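Local coordinates for protein tannase (Lactobacillus plantarum, PDB 4J0G) that probably hydrolyses the galloyl ester bonds of tannins, as an esterase of the alpha/beta-hydrolase superfamily, at residues Val296-Leu301 with Val328-Leu333. Numbering follows the deposited sequence.
Sequences VVRQLL and VTDLDL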
loop_
_atom_site.group_PDB
_atom_site.type_symbol
_atom_site.label_atom_id
_atom_site.label_comp_id
_atom_site.label_asym_id
_atom_site.label_seq_id
_atom_site.Cartn_x
_atom_site.Cartn_y
_atom_site.Cartn_z
ATOM N N VAL A 296 -17.814 -9.852 -10.579
ATOM C CA VAL A 296 -17.457 -8.506 -10.149
ATOM C C VAL A 296 -16.060 -8.106 -10.621
ATOM O O VAL A 296 -15.852 -6.999 -11.117
ATOM C CB VAL A 296 -17.579 -8.348 -8.629
ATOM C CG1 VAL A 296 -16.881 -7.084 -8.166
ATOM C CG2 VAL A 296 -19.042 -8.335 -8.220
ATOM N N VAL A 297 -15.103 -9.013 -10.451
ATOM C CA VAL A 297 -13.742 -8.792 -10.923
ATOM C C VAL A 297 -13.779 -8.506 -12.418
ATOM O O VAL A 297 -13.152 -7.562 -12.899
ATOM C CB VAL A 297 -12.818 -9.982 -10.618
ATOM C CG1 VAL A 297 -11.411 -9.718 -11.148
ATOM C CG2 VAL A 297 -12.788 -10.250 -9.113
ATOM N N ARG A 298 -14.513 -9.332 -13.155
ATOM C CA ARG A 298 -14.637 -9.146 -14.595
ATOM C C ARG A 298 -15.211 -7.765 -14.946
ATOM O O ARG A 298 -14.710 -7.086 -15.841
ATOM C CB ARG A 298 -15.515 -10.239 -15.200
ATOM C CG ARG A 298 -15.521 -10.238 -16.721
ATOM C CD ARG A 298 -16.174 -11.485 -17.258
ATOM N NE ARG A 298 -17.401 -11.772 -16.534
ATOM C CZ ARG A 298 -17.719 -12.972 -16.065
ATOM N NH1 ARG A 298 -16.893 -13.991 -16.249
ATOM N NH2 ARG A 298 -18.861 -13.149 -15.418
ATOM N N GLN A 299 -16.263 -7.352 -14.244
ATOM C CA GLN A 299 -16.891 -6.065 -14.530
ATOM C C GLN A 299 -15.958 -4.878 -14.313
ATOM O O GLN A 299 -15.992 -3.910 -15.075
ATOM C CB GLN A 299 -18.182 -5.879 -13.732
ATOM C CG GLN A 299 -19.393 -6.512 -14.393
ATOM C CD GLN A 299 -20.414 -7.005 -13.391
ATOM O OE1 GLN A 299 -20.149 -7.935 -12.626
ATOM N NE2 GLN A 299 -21.595 -6.390 -13.393
ATOM N N LEU A 300 -15.114 -4.956 -13.292
ATOM C CA LEU A 300 -14.176 -3.877 -13.031
ATOM C C LEU A 300 -13.159 -3.798 -14.166
ATOM O O LEU A 300 -12.729 -2.709 -14.537
ATOM C CB LEU A 300 -13.504 -4.036 -11.667
ATOM C CG LEU A 300 -14.420 -3.620 -10.510
ATOM C CD1 LEU A 300 -13.954 -4.223 -9.191
ATOM C CD2 LEU A 300 -14.520 -2.110 -10.406
ATOM N N LEU A 301 -12.757 -4.951 -14.697
ATOM C CA LEU A 301 -11.834 -4.987 -15.832
ATOM C C LEU A 301 -12.517 -4.522 -17.124
ATOM O O LEU A 301 -11.888 -3.890 -17.974
ATOM C CB LEU A 301 -11.278 -6.399 -16.015
ATOM C CG LEU A 301 -10.270 -6.869 -14.964
ATOM C CD1 LEU A 301 -9.980 -8.351 -15.073
ATOM C CD2 LEU A 301 -8.996 -6.061 -15.076
ATOM N N VAL A 328 -17.560 -2.037 -24.691
ATOM C CA VAL A 328 -17.041 -3.334 -24.274
ATOM C C VAL A 328 -18.167 -4.035 -23.524
ATOM O O VAL A 328 -18.516 -3.649 -22.408
ATOM C CB VAL A 328 -15.870 -3.145 -23.281
ATOM C CG1 VAL A 328 -15.221 -4.468 -22.948
ATOM C CG2 VAL A 328 -14.840 -2.169 -23.833
ATOM N N THR A 329 -18.741 -5.064 -24.143
ATOM C CA THR A 329 -19.946 -5.695 -23.599
ATOM C C THR A 329 -19.653 -6.923 -22.751
ATOM O O THR A 329 -20.482 -7.345 -21.943
ATOM C CB THR A 329 -20.977 -6.039 -24.694
ATOM O OG1 THR A 329 -20.332 -6.757 -25.754
ATOM C CG2 THR A 329 -21.613 -4.773 -25.249
ATOM N N ASP A 330 -18.475 -7.505 -22.947
ATOM C CA ASP A 330 -18.100 -8.701 -22.211
ATOM C C ASP A 330 -16.592 -8.927 -22.229
ATOM O O ASP A 330 -15.850 -8.210 -22.898
ATOM C CB ASP A 330 -18.842 -9.921 -22.747
ATOM C CG ASP A 330 -19.211 -10.900 -21.651
ATOM O OD1 ASP A 330 -18.554 -10.889 -20.591
ATOM O OD2 ASP A 330 -20.170 -11.674 -21.843
ATOM N N LEU A 331 -16.154 -9.935 -21.482
ATOM C CA LEU A 331 -14.742 -10.261 -21.357
ATOM C C LEU A 331 -14.527 -11.758 -21.093
ATOM O O LEU A 331 -15.155 -12.323 -20.198
ATOM C CB LEU A 331 -14.107 -9.439 -20.234
ATOM C CG LEU A 331 -12.703 -9.881 -19.825
ATOM C CD1 LEU A 331 -11.745 -9.744 -21.012
ATOM C CD2 LEU A 331 -12.221 -9.062 -18.644
ATOM N N ASP A 332 -13.665 -12.404 -21.875
ATOM C CA ASP A 332 -13.240 -13.758 -21.532
ATOM C C ASP A 332 -12.092 -13.646 -20.541
ATOM O O ASP A 332 -10.938 -13.442 -20.919
ATOM C CB ASP A 332 -12.748 -14.496 -22.775
ATOM C CG ASP A 332 -12.299 -15.912 -22.473
ATOM O OD1 ASP A 332 -11.979 -16.196 -21.298
ATOM O OD2 ASP A 332 -12.243 -16.739 -23.406
ATOM N N LEU A 333 -12.420 -13.820 -19.267
ATOM C CA LEU A 333 -11.464 -13.599 -18.191
ATOM C C LEU A 333 -10.236 -14.510 -18.304
ATOM O O LEU A 333 -9.111 -14.067 -18.108
ATOM C CB LEU A 333 -12.195 -13.791 -16.856
ATOM C CG LEU A 333 -12.112 -12.733 -15.742
ATOM C CD1 LEU A 333 -12.524 -13.265 -14.362
ATOM C CD2 LEU A 333 -10.774 -12.012 -15.700
#
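Leu301 meets both Leu331 and Leu333 where helix 292-310 packs on a beta hairpin, strands 321-324 and 327-331, and on the start of the helix that follows it. The tight side is apolar, built round Leu301, Leu331 and Leu333. Leu301 CB sits 3.9 Å from Leu331 CD2. Leu301 CD1 lies 3.8 Å from Leu333 CD2, and the Leu301 and Leu333 side chains cross at about a right angle. Phe321 and Ile302 also touch Leu331, and Leu301 packs on Ala418 and Leu446, loop residues that follow two strands of the large mixed sheet.

Toward the more open side Arg298 takes over. With CG anti to the backbone N (chi1 -171°), its aliphatic stem runs alongside Leu331, Arg298 CG 3.9 Å from Leu331 CB and Arg298 CD a close 3.2 Å from Leu331 O. The chain then bends at chi3, and NH2 forms a salt bridge with Asp295. Asp330 can probably offer no more than a loose attraction, since no N-H of Arg298 points at OD1. An alanine at Arg298 would lose the stem beside Leu331 and is likely to leave Asp295 without its charged mate. Asp330 OD1 instead accepts a hydrogen bond from Leu331 N at 2.7 Å, on its anti side and 26° out of the carboxylate plane.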